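Local coordinates for hypothetical 33.3 KDA protein IN ade3-ser2 intergenic region (Saccharomyces cerevisiae, PDB 1ODF) that probably acts as an ATP-dependent kinase of still unknown specificity, with a structure closely resembling that of bacterial pantothenate kinase, at residues A[7-10]-A[11-15]; A[156-160]-A[161-165]; A[254-257]-A[258-262]; A[49-52]-A[53-57]; A[66-69]-A[70-74]. All blocks are in the same frame, centred on the assembly; numbering follows the deposited sequence. Where two conformers were deposited one is given.

Interaction 1: A[7-10]-A[11-15]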
# COMPACT_ATOMS: atom_id res chain seq x y z
N THR A 7 -7.62 -6.61 19.12
CA THR A 7 -7.18 -6.94 17.76
C THR A 7 -6.51 -5.74 17.12
O THR A 7 -6.50 -4.64 17.68
CB THR A 7 -8.38 -7.34 16.88
OG1 THR A 7 -9.28 -6.23 16.81
CG2 THR A 7 -9.11 -8.54 17.46
N VAL A 8 -5.97 -5.94 15.92
CA VAL A 8 -5.32 -4.85 15.21
C VAL A 8 -6.34 -3.72 15.03
O VAL A 8 -6.00 -2.55 15.12
CB VAL A 8 -4.82 -5.30 13.82
CG1 VAL A 8 -3.78 -6.38 13.97
CG2 VAL A 8 -5.98 -5.81 13.00
N LEU A 9 -7.59 -4.11 14.79
CA LEU A 9 -8.68 -3.16 14.60
C LEU A 9 -8.87 -2.30 15.85
O LEU A 9 -9.02 -1.08 15.77
CB LEU A 9 -9.98 -3.91 14.32
CG LEU A 9 -10.96 -3.38 13.26
CD1 LEU A 9 -12.35 -3.88 13.64
CD2 LEU A 9 -10.95 -1.87 13.18
N ASP A 10 -8.88 -2.96 17.01
CA ASP A 10 -9.05 -2.29 18.28
C ASP A 10 -8.00 -1.21 18.46
O ASP A 10 -8.31 -0.07 18.83
CB ASP A 10 -8.94 -3.31 19.42
CG ASP A 10 -10.12 -4.27 19.47
OD1 ASP A 10 -10.00 -5.31 20.15
OD2 ASP A 10 -11.17 -4.00 18.83
N TYR A 11 -6.74 -1.56 18.20
CA TYR A 11 -5.66 -0.62 18.35
C TYR A 11 -5.75 0.50 17.31
O TYR A 11 -5.53 1.67 17.62
CB TYR A 11 -4.31 -1.32 18.21
CG TYR A 11 -3.94 -2.14 19.42
CD1 TYR A 11 -3.95 -3.54 19.38
CD2 TYR A 11 -3.60 -1.52 20.62
CE1 TYR A 11 -3.61 -4.29 20.49
CE2 TYR A 11 -3.26 -2.26 21.74
CZ TYR A 11 -3.27 -3.65 21.67
OH TYR A 11 -2.93 -4.39 22.79
N THR A 12 -6.08 0.12 16.08
CA THR A 12 -6.18 1.10 15.01
C THR A 12 -7.27 2.15 15.26
O THR A 12 -7.02 3.35 15.08
CB THR A 12 -6.42 0.40 13.66
OG1 THR A 12 -5.33 -0.51 13.40
CG2 THR A 12 -6.49 1.42 12.54
N ILE A 13 -8.45 1.71 15.69
CA ILE A 13 -9.57 2.60 15.97
C ILE A 13 -9.21 3.50 17.15
O ILE A 13 -9.52 4.69 17.16
CB ILE A 13 -10.85 1.80 16.32
CG1 ILE A 13 -11.38 1.09 15.07
CG2 ILE A 13 -11.91 2.74 16.91
CD1 ILE A 13 -12.65 0.29 15.31
N GLU A 14 -8.57 2.91 18.14
CA GLU A 14 -8.14 3.62 19.33
C GLU A 14 -7.24 4.78 18.89
O GLU A 14 -7.47 5.94 19.24
CB GLU A 14 -7.39 2.64 20.23
CG GLU A 14 -6.63 3.23 21.40
CD GLU A 14 -5.93 2.15 22.22
OE1 GLU A 14 -6.65 1.28 22.77
OE2 GLU A 14 -4.68 2.17 22.30
N PHE A 15 -6.22 4.44 18.11
CA PHE A 15 -5.27 5.42 17.59
C PHE A 15 -5.93 6.51 16.75
O PHE A 15 -5.69 7.70 16.95
CB PHE A 15 -4.20 4.67 16.77
CG PHE A 15 -3.35 5.55 15.89
CD1 PHE A 15 -3.54 5.57 14.51
CD2 PHE A 15 -2.32 6.32 16.44
CE1 PHE A 15 -2.72 6.35 13.68
CE2 PHE A 15 -1.49 7.10 15.61
CZ PHE A 15 -1.68 7.11 14.24
O HOH W 1 -8.70 0.27 22.06
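Thr12 turns its hydroxyl back onto the preceding turn, where OG1 donates to Val8 O at 2.8 Å. The approach is from above the carbonyl plane, 42° out of it, and the backbone Thr12 N reaches the same oxygen nearer that plane, so Val8 O is gripped by two donors. OG1 can do this because it stands beside its own backbone N (chi1 -59°), which sends CG2 the other way, onto Ile51 of helix 44-59. Replaced by an alanine, Thr12 would give up its hydroxyl and methyl, and Val8 O would probably lose its second donor while a gap opened toward Ile51. One turn earlier a capping box starts helix 8-24. Thr7, at the N-cap, accepts from Asp10 N on OG1 at 3.3 Å, and Asp10 OD1 takes the Thr7 N-H in return at 2.9 Å, met from above the carboxylate plane. Aspartate suits this place, since its negative charge is likely to sit favourably at the positive end of the helix dipole. Leu9 and Ile13 carry the apolar part, crossing obliquely: Ile13 CG1 stands beside its backbone N (chi1 -70°) and the chain runs on extended, which brings CD1 to a tight 3.5 Å from Leu9 CD2. Tyr11 brings CD1 of its ring to 3.3 Å from Thr7 O, and its side chain continues to Val281 and Thr284 of strand 281-287. Glu14 OE1 is salt-bridged to Lys6.

Interaction 2: A[156-160]-A[161-165]; sequences FILEG and WFLGF
Leu163 lays its side chain against the end of the strand that precedes it: CD1 comes to 3.3 Å from Gly160 N and 3.4 Å from Glu159 C. Its CG stands beside the backbone N (chi1 -59°), which carries CD1 over the Gly160 amide. The same methyl meets Leu158 CG at 4.0 Å, the two leucine side chains crossing at about a right angle. Glycine fits position 160 because a CB there would be pressed against Leu163 CG. With Leu163 cut back to alanine, a gap would probably open over Gly160 and Leu158 would lose its apolar neighbour. The chain reverses at Trp161 and Phe162, and a type II beta turn from Phe162 to Phe165 follows, with Leu163 at its second position; Gly164 supplies the positive phi of 105° that side-chain-bearing residues adopt with difficulty. All this follows strand 155-160, an inner strand of the parallel part of the P-loop kinase sheet. Around it the aromatics interlock: Phe162 CD2 sits over one face of the Trp161 indole, toward its rim, while Phe162 CA lies over the centre of the Phe165 ring. Farther out, Tyr248 and Tyr252 meet the indole edge-to-face, and Leu163 O accepts from Ser37 OG. Glu159 touches Lys44 of the predicted ATP-binding loop.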
# COMPACT_ATOMS: atom_id res chain seq x y z
N PHE A 156 -8.27 10.95 3.16
CA PHE A 156 -8.00 10.02 2.09
C PHE A 156 -7.18 8.84 2.59
O PHE A 156 -6.05 8.98 3.07
CB PHE A 156 -7.26 10.70 0.93
CG PHE A 156 -7.19 9.84 -0.29
CD1 PHE A 156 -6.28 8.79 -0.36
CD2 PHE A 156 -8.08 10.03 -1.34
CE1 PHE A 156 -6.27 7.93 -1.46
CE2 PHE A 156 -8.08 9.16 -2.45
CZ PHE A 156 -7.17 8.12 -2.51
N ILE A 157 -7.77 7.66 2.45
CA ILE A 157 -7.17 6.42 2.89
C ILE A 157 -6.53 5.70 1.71
O ILE A 157 -7.19 5.38 0.73
CB ILE A 157 -8.25 5.50 3.52
CG1 ILE A 157 -8.92 6.23 4.68
CG2 ILE A 157 -7.63 4.19 4.00
CD1 ILE A 157 -10.03 5.44 5.34
N LEU A 158 -5.22 5.46 1.81
CA LEU A 158 -4.49 4.74 0.77
C LEU A 158 -3.78 3.56 1.45
O LEU A 158 -3.26 3.70 2.57
CB LEU A 158 -3.47 5.66 0.09
CG LEU A 158 -2.68 5.03 -1.07
CD1 LEU A 158 -3.62 4.68 -2.23
CD2 LEU A 158 -1.59 5.98 -1.52
N GLU A 159 -3.77 2.41 0.79
CA GLU A 159 -3.14 1.23 1.36
C GLU A 159 -2.38 0.39 0.34
O GLU A 159 -2.80 0.27 -0.81
CB GLU A 159 -4.19 0.35 2.05
CG GLU A 159 -5.13 -0.37 1.10
CD GLU A 159 -4.57 -1.69 0.57
OE1 GLU A 159 -5.11 -2.19 -0.44
OE2 GLU A 159 -3.59 -2.23 1.15
N GLY A 160 -1.26 -0.18 0.78
CA GLY A 160 -0.43 -1.01 -0.06
C GLY A 160 0.59 -1.76 0.79
O GLY A 160 0.84 -1.39 1.95
N TRP A 161 1.18 -2.81 0.23
CA TRP A 161 2.15 -3.62 0.95
C TRP A 161 3.54 -2.97 1.02
O TRP A 161 4.37 -3.38 1.83
CB TRP A 161 2.27 -5.02 0.32
CG TRP A 161 2.81 -5.00 -1.07
CD1 TRP A 161 2.09 -4.83 -2.22
CD2 TRP A 161 4.18 -5.01 -1.46
NE1 TRP A 161 2.94 -4.74 -3.30
CE2 TRP A 161 4.23 -4.84 -2.86
CE3 TRP A 161 5.39 -5.14 -0.75
CZ2 TRP A 161 5.43 -4.79 -3.57
CZ3 TRP A 161 6.57 -5.10 -1.45
CH2 TRP A 161 6.59 -4.92 -2.85
N PHE A 162 3.78 -1.96 0.18
CA PHE A 162 5.08 -1.28 0.18
C PHE A 162 5.02 0.24 0.46
O PHE A 162 6.00 0.95 0.23
CB PHE A 162 5.78 -1.52 -1.16
CG PHE A 162 5.10 -0.88 -2.34
CD1 PHE A 162 5.48 0.39 -2.78
CD2 PHE A 162 4.07 -1.54 -3.01
CE1 PHE A 162 4.85 0.99 -3.88
CE2 PHE A 162 3.43 -0.95 -4.11
CZ PHE A 162 3.82 0.32 -4.55
N LEU A 163 3.89 0.73 0.94
CA LEU A 163 3.78 2.14 1.24
C LEU A 163 4.73 2.52 2.37
O LEU A 163 4.74 1.89 3.44
CB LEU A 163 2.34 2.50 1.63
CG LEU A 163 1.22 2.20 0.63
CD1 LEU A 163 -0.08 2.84 1.12
CD2 LEU A 163 1.58 2.75 -0.74
N GLY A 164 5.53 3.55 2.15
CA GLY A 164 6.46 3.98 3.17
C GLY A 164 7.90 3.59 2.88
O GLY A 164 8.82 4.18 3.43
N PHE A 165 8.09 2.59 2.01
CA PHE A 165 9.44 2.16 1.65
C PHE A 165 10.13 3.31 0.92
O PHE A 165 9.50 4.01 0.12
CB PHE A 165 9.40 0.94 0.72
CG PHE A 165 8.89 -0.32 1.36
CD1 PHE A 165 8.35 -0.30 2.65
CD2 PHE A 165 8.89 -1.52 0.65
CE1 PHE A 165 7.82 -1.47 3.22
CE2 PHE A 165 8.36 -2.69 1.21
CZ PHE A 165 7.82 -2.66 2.50

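Interaction 3: A[254-257]-A[258-262]; sequences LYLN and DFVRS
Leu256 and Val260 stand one turn apart on helix 249-262, an amphipathic helix with an apolar side and a wet one. On the apolar side the two side chains lie side by side, pointing the same way, and Leu256 CD1 presses to 3.5 Å from Val260 CG2, tighter than usual van der Waals contact. The same Leu256 methyl stands at the edge of the Phe259 ring, 4.3 Å from its CD1. Branched and aromatic residues suit this side because Phe259 and Val260 also pack on Val208 of strand 204-211, and Phe259 meets the ring of Phe165. The exposed side is polar and looser. There a short amide and a long arginine sit four residues apart, so Arg261 NE reaches back one turn to Asn257 OD1 at 2.8 Å, in the carbonyl plane and on a lone pair, with a weak second bond from NH2 at 3.2 Å. A bend at chi3 (-63°) folds the arginine back so that its edge can reach the oxygen; the amide and guanidinium planes stand 77° apart. Asp258 lies on this side too, where a water bridges the backbone, accepting from Asp258 N at 2.9 Å and donating to Leu254 O at 2.8 Å.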
# COMPACT_ATOMS: atom_id res chain seq x y z
N LEU A 254 15.26 -5.45 1.52
CA LEU A 254 15.92 -4.17 1.34
C LEU A 254 15.32 -3.00 2.13
O LEU A 254 16.07 -2.26 2.77
CB LEU A 254 15.92 -3.79 -0.14
CG LEU A 254 17.26 -3.41 -0.79
CD1 LEU A 254 16.98 -2.57 -2.03
CD2 LEU A 254 18.14 -2.64 0.18
N TYR A 255 14.00 -2.84 2.10
CA TYR A 255 13.35 -1.70 2.74
C TYR A 255 12.57 -1.84 4.05
O TYR A 255 12.45 -0.87 4.79
CB TYR A 255 12.39 -1.04 1.75
CG TYR A 255 12.92 -0.90 0.34
CD1 TYR A 255 12.40 -1.68 -0.70
CD2 TYR A 255 13.90 0.04 0.03
CE1 TYR A 255 12.84 -1.52 -2.02
CE2 TYR A 255 14.35 0.22 -1.28
CZ TYR A 255 13.82 -0.56 -2.30
OH TYR A 255 14.25 -0.36 -3.59
N LEU A 256 12.03 -3.03 4.32
CA LEU A 256 11.21 -3.21 5.52
C LEU A 256 11.80 -2.72 6.84
O LEU A 256 11.11 -2.10 7.64
CB LEU A 256 10.78 -4.67 5.66
CG LEU A 256 9.71 -4.88 6.75
CD1 LEU A 256 8.43 -4.11 6.39
CD2 LEU A 256 9.40 -6.36 6.92
N ASN A 257 13.08 -3.00 7.06
CA ASN A 257 13.72 -2.60 8.31
C ASN A 257 13.75 -1.07 8.54
O ASN A 257 13.20 -0.59 9.53
CB ASN A 257 15.13 -3.17 8.37
CG ASN A 257 15.79 -2.95 9.71
OD1 ASN A 257 15.21 -2.34 10.61
ND2 ASN A 257 17.01 -3.44 9.85
N ASP A 258 14.37 -0.33 7.63
CA ASP A 258 14.44 1.13 7.78
C ASP A 258 13.03 1.71 7.91
O ASP A 258 12.76 2.52 8.80
CB ASP A 258 15.12 1.79 6.58
CG ASP A 258 16.51 1.24 6.32
OD1 ASP A 258 17.25 1.02 7.31
OD2 ASP A 258 16.84 1.03 5.13
N PHE A 259 12.14 1.28 7.02
CA PHE A 259 10.78 1.76 7.04
C PHE A 259 10.08 1.57 8.39
O PHE A 259 9.62 2.52 9.00
CB PHE A 259 9.96 1.08 5.94
CG PHE A 259 8.48 1.25 6.10
CD1 PHE A 259 7.65 0.14 6.18
CD2 PHE A 259 7.93 2.52 6.23
CE1 PHE A 259 6.28 0.29 6.39
CE2 PHE A 259 6.57 2.69 6.45
CZ PHE A 259 5.74 1.57 6.53
N VAL A 260 10.01 0.33 8.85
CA VAL A 260 9.34 0.05 10.12
C VAL A 260 10.02 0.70 11.33
O VAL A 260 9.35 1.27 12.19
CB VAL A 260 9.21 -1.47 10.36
CG1 VAL A 260 8.58 -1.74 11.72
CG2 VAL A 260 8.36 -2.10 9.25
N ARG A 261 11.34 0.62 11.39
CA ARG A 261 12.10 1.16 12.51
C ARG A 261 12.01 2.68 12.59
O ARG A 261 11.98 3.25 13.68
CB ARG A 261 13.57 0.71 12.42
CG ARG A 261 14.33 0.71 13.76
CD ARG A 261 15.73 0.13 13.60
NE ARG A 261 15.72 -1.28 13.19
CZ ARG A 261 15.45 -2.30 14.01
NH1 ARG A 261 15.18 -2.08 15.29
NH2 ARG A 261 15.44 -3.54 13.55
N SER A 262 11.96 3.33 11.43
CA SER A 262 11.89 4.79 11.35
C SER A 262 10.60 5.36 11.93
O SER A 262 10.57 6.51 12.37
CB SER A 262 12.01 5.23 9.89
OG SER A 262 10.76 5.12 9.23
O HOH W 2 15.83 -1.68 5.50
O HOH W 3 17.05 0.13 2.81

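Interaction 4: A[49-52]-A[53-57]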
# COMPACT_ATOMS: atom_id res chain seq x y z
N ILE A 49 -10.17 -1.21 5.06
CA ILE A 49 -11.56 -1.17 4.63
C ILE A 49 -12.49 -0.95 5.83
O ILE A 49 -13.46 -0.18 5.75
CB ILE A 49 -11.96 -2.49 3.89
CG1 ILE A 49 -11.29 -2.54 2.52
CG2 ILE A 49 -13.46 -2.57 3.71
CD1 ILE A 49 -11.77 -1.46 1.55
N GLN A 50 -12.18 -1.62 6.94
CA GLN A 50 -12.98 -1.47 8.15
C GLN A 50 -12.92 -0.03 8.65
O GLN A 50 -13.92 0.53 9.10
CB GLN A 50 -12.46 -2.40 9.26
CG GLN A 50 -12.79 -3.86 9.06
CD GLN A 50 -12.25 -4.72 10.20
OE1 GLN A 50 -11.04 -4.88 10.34
NE2 GLN A 50 -13.15 -5.25 11.01
N ILE A 51 -11.74 0.57 8.57
CA ILE A 51 -11.57 1.94 9.03
C ILE A 51 -12.37 2.88 8.12
O ILE A 51 -13.02 3.82 8.59
CB ILE A 51 -10.07 2.33 9.04
CG1 ILE A 51 -9.35 1.57 10.15
CG2 ILE A 51 -9.91 3.82 9.25
CD1 ILE A 51 -10.01 1.73 11.52
N TYR A 52 -12.33 2.61 6.81
CA TYR A 52 -13.08 3.41 5.85
C TYR A 52 -14.53 3.45 6.32
O TYR A 52 -15.10 4.52 6.51
CB TYR A 52 -13.03 2.76 4.46
CG TYR A 52 -13.80 3.51 3.38
CD1 TYR A 52 -14.63 2.82 2.50
CD2 TYR A 52 -13.66 4.88 3.21
CE1 TYR A 52 -15.30 3.48 1.47
CE2 TYR A 52 -14.32 5.56 2.18
CZ TYR A 52 -15.14 4.85 1.31
OH TYR A 52 -15.80 5.49 0.28
N ASN A 53 -15.12 2.28 6.52
CA ASN A 53 -16.50 2.20 6.96
C ASN A 53 -16.71 2.90 8.30
O ASN A 53 -17.70 3.60 8.49
CB ASN A 53 -16.96 0.74 7.06
CG ASN A 53 -17.08 0.08 5.70
OD1 ASN A 53 -17.57 0.68 4.74
ND2 ASN A 53 -16.63 -1.16 5.60
N HIS A 54 -15.77 2.69 9.21
CA HIS A 54 -15.83 3.30 10.54
C HIS A 54 -15.98 4.82 10.41
O HIS A 54 -16.84 5.43 11.05
CB HIS A 54 -14.54 2.96 11.30
CG HIS A 54 -14.46 3.55 12.68
ND1 HIS A 54 -15.24 3.11 13.73
CD2 HIS A 54 -13.64 4.50 13.19
CE1 HIS A 54 -14.90 3.76 14.83
NE2 HIS A 54 -13.93 4.61 14.53
N LEU A 55 -15.14 5.43 9.58
CA LEU A 55 -15.15 6.87 9.36
C LEU A 55 -16.39 7.35 8.60
O LEU A 55 -16.91 8.44 8.85
CB LEU A 55 -13.88 7.30 8.61
CG LEU A 55 -12.58 7.04 9.38
CD1 LEU A 55 -11.36 7.37 8.52
CD2 LEU A 55 -12.59 7.89 10.65
N MET A 56 -16.85 6.52 7.67
CA MET A 56 -18.03 6.82 6.87
C MET A 56 -19.23 6.89 7.80
O MET A 56 -20.14 7.69 7.59
CB MET A 56 -18.25 5.72 5.84
CG MET A 56 -17.22 5.69 4.74
SD MET A 56 -17.79 6.53 3.26
CE MET A 56 -18.50 5.13 2.38
N GLU A 57 -19.23 6.03 8.81
CA GLU A 57 -20.33 6.00 9.76
C GLU A 57 -20.21 7.11 10.79
O GLU A 57 -21.21 7.72 11.16
CB GLU A 57 -20.38 4.65 10.48
CG GLU A 57 -20.65 3.47 9.56
CD GLU A 57 -20.75 2.15 10.31
OE1 GLU A 57 -19.78 1.81 11.03
OE2 GLU A 57 -21.79 1.47 10.18
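His54 N donates to Gln50 O at 2.8 Å, a length matched by Leu55 N to Ile51 O, and these are the shortest polar bonds of this turn. Both belong to the i to i+4 pattern of helix 44-59, the helix that follows the predicted ATP-binding P-loop. Its residue types follow the surroundings. The buried side carries Ile51 and Leu55, whose CG2 and CD1 touch at 3.9 Å. Leu55 packs further on Ile155 and Ile157 of the neighbouring strand, and Ile51 on Leu16 of helix 8-24. His54 faces helix 8-24 as well, its side chain touching Ile13, and its NE2 is hydrogen-bonded to Asp17 OD1, which probably holds the imidazole in its orientation. On the exposed side Ile49 and Asn53 lie alongside each other, pointing the same way, with Ile49 CG2 4.0 Å from Asn53 ND2. Tyr52 and Met56 form a Met-aromatic contact. With Tyr52 CG anti to the backbone N (chi1 179°), the ring reaches forward along the helix, to lie alongside Met56 one turn on. Methionine suits the partner position because its flexible thioether can bend around a ring: its chain is folded at chi2 and chi3. Met56 CG lies over one face, 3.9 Å from the ring centroid and 14° off the normal, a CH-pi contact, while SD comes in more obliquely at 4.2 Å. Tyr67 of strand 65-69 also meets this ring. The Met56 chain finishes at the phenol, CE resting 3.4 Å from Tyr52 OH.

Interaction 5: A[66-69]-A[70-74]. With SO4 (sulfate ion), chain C.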
# COMPACT_ATOMS: atom_id res chain seq x y z
N GLY A 66 -12.30 9.46 1.25
CA GLY A 66 -11.88 8.72 0.07
C GLY A 66 -11.06 7.49 0.44
O GLY A 66 -10.40 7.45 1.48
N TYR A 67 -11.09 6.49 -0.42
CA TYR A 67 -10.34 5.26 -0.18
C TYR A 67 -9.79 4.70 -1.47
O TYR A 67 -10.43 4.77 -2.52
CB TYR A 67 -11.23 4.21 0.50
CG TYR A 67 -10.55 2.87 0.70
CD1 TYR A 67 -10.32 2.00 -0.37
CD2 TYR A 67 -10.09 2.49 1.96
CE1 TYR A 67 -9.64 0.79 -0.20
CE2 TYR A 67 -9.41 1.29 2.15
CZ TYR A 67 -9.18 0.45 1.07
OH TYR A 67 -8.51 -0.74 1.27
N ALA A 68 -8.59 4.14 -1.40
CA ALA A 68 -7.98 3.52 -2.56
C ALA A 68 -6.85 2.59 -2.16
O ALA A 68 -6.18 2.79 -1.15
CB ALA A 68 -7.45 4.60 -3.51
N SER A 69 -6.68 1.54 -2.95
CA SER A 69 -5.58 0.61 -2.77
C SER A 69 -4.60 1.10 -3.82
O SER A 69 -5.02 1.53 -4.90
CB SER A 69 -5.99 -0.82 -3.10
OG SER A 69 -4.86 -1.58 -3.51
N ILE A 70 -3.31 1.07 -3.53
CA ILE A 70 -2.35 1.52 -4.53
C ILE A 70 -2.52 0.70 -5.82
O ILE A 70 -2.27 1.21 -6.92
CB ILE A 70 -0.89 1.39 -4.01
CG1 ILE A 70 0.09 1.94 -5.05
CG2 ILE A 70 -0.57 -0.05 -3.66
CD1 ILE A 70 -0.05 3.44 -5.31
N ASP A 71 -2.98 -0.54 -5.71
CA ASP A 71 -3.15 -1.37 -6.91
C ASP A 71 -4.29 -0.91 -7.82
O ASP A 71 -4.39 -1.35 -8.96
CB ASP A 71 -3.29 -2.83 -6.51
CG ASP A 71 -1.99 -3.42 -6.03
OD1 ASP A 71 -2.01 -4.49 -5.38
OD2 ASP A 71 -0.92 -2.82 -6.30
N ASP A 72 -5.13 -0.02 -7.31
CA ASP A 72 -6.21 0.54 -8.10
C ASP A 72 -5.56 1.31 -9.25
O ASP A 72 -6.19 1.54 -10.29
CB ASP A 72 -7.03 1.54 -7.28
CG ASP A 72 -7.94 0.88 -6.26
OD1 ASP A 72 -8.03 -0.37 -6.26
OD2 ASP A 72 -8.56 1.62 -5.47
N PHE A 73 -4.30 1.69 -9.05
CA PHE A 73 -3.56 2.46 -10.05
C PHE A 73 -2.60 1.66 -10.92
O PHE A 73 -1.66 2.23 -11.48
CB PHE A 73 -2.78 3.61 -9.38
CG PHE A 73 -3.65 4.72 -8.87
CD1 PHE A 73 -4.34 4.59 -7.67
CD2 PHE A 73 -3.79 5.90 -9.60
CE1 PHE A 73 -5.17 5.62 -7.20
CE2 PHE A 73 -4.61 6.93 -9.15
CZ PHE A 73 -5.30 6.79 -7.95
N TYR A 74 -2.81 0.35 -11.02
CA TYR A 74 -1.94 -0.48 -11.87
C TYR A 74 -2.01 0.07 -13.30
O TYR A 74 -2.99 0.71 -13.71
CB TYR A 74 -2.42 -1.94 -11.89
CG TYR A 74 -1.82 -2.85 -10.82
CD1 TYR A 74 -2.59 -3.86 -10.24
CD2 TYR A 74 -0.49 -2.74 -10.43
CE1 TYR A 74 -2.06 -4.74 -9.30
CE2 TYR A 74 0.06 -3.62 -9.49
CZ TYR A 74 -0.72 -4.62 -8.93
OH TYR A 74 -0.19 -5.50 -8.00
S SO4 C . -1.46 -9.21 -7.46
O1 SO4 C . -0.31 -9.78 -8.18
O2 SO4 C . -1.84 -7.94 -8.08
O3 SO4 C . -2.60 -10.15 -7.51
O4 SO4 C . -1.09 -8.99 -6.05
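Ser69 and the residues after it turn the chain at the end of strand 65-69, an outermost strand of the mixed, mainly parallel sheet, into a short 3-10 segment, 70-72. Strand order 2-3-1-4-5 in this sheet is that of the P-loop kinase fold. Ile70 opens the turn, and its apolar side chain packs on His102 and Phe162. Asp71 follows: its backbone N donates to Ser69 OG at 3.1 Å, so the small serine hydroxyl binds the first turn, and OG also has a weak bond to Glu159 OE1. The Asp71 carboxylate looks elsewhere, OD2 being hydrogen-bonded to His102 NE2. Asp72 closes a reciprocal pair with Ser69. Its N reaches Ser69 O at 2.9 Å from above the carbonyl plane, and its OD2 takes the Ser69 N-H at 3.1 Å, likewise from above the carboxylate plane; with CG beside its own backbone N (chi1 -74°), the carboxylate is carried back to that amide. Aspartate suits this buried place because its short arm just returns to the strand, and a salt bridge from Lys130 to OD2 probably balances the charge. Phe73 presents the edge of its ring to Ala68 CB and Ser69 O, then packs on Leu128 and Leu107. Last comes Tyr74, with one face over Asp71 CA and its ring stacked with His102. A sulfate, probably from the crystallisation liquor, is bound here and also hydrogen-bonded by Arg96 NE; Tyr74 OH donates to its O2 at 2.9 Å.

How the interactions relate
From the N terminus the contacts come in the order interaction 1, 4, 5, 2 and 3. Each is local, so none closes a long loop and none nests in or crosses another. Interaction 1 starts helix 8-24, which packs against helix 44-59 of interaction 4 through Leu9, Thr12 and Ile13. Interaction 4 rests in turn on the sheet, touching Ile157 of interaction 2 and Tyr67 of interaction 5. Interactions 5 and 2 end neighbouring parallel strands, joined by probable backbone hydrogen bonds between Ile157 and both Gly66 and Ala68. Interaction 3, about 28 Å from interaction 4 between centres, meets interaction 2 through Phe259 and Phe165.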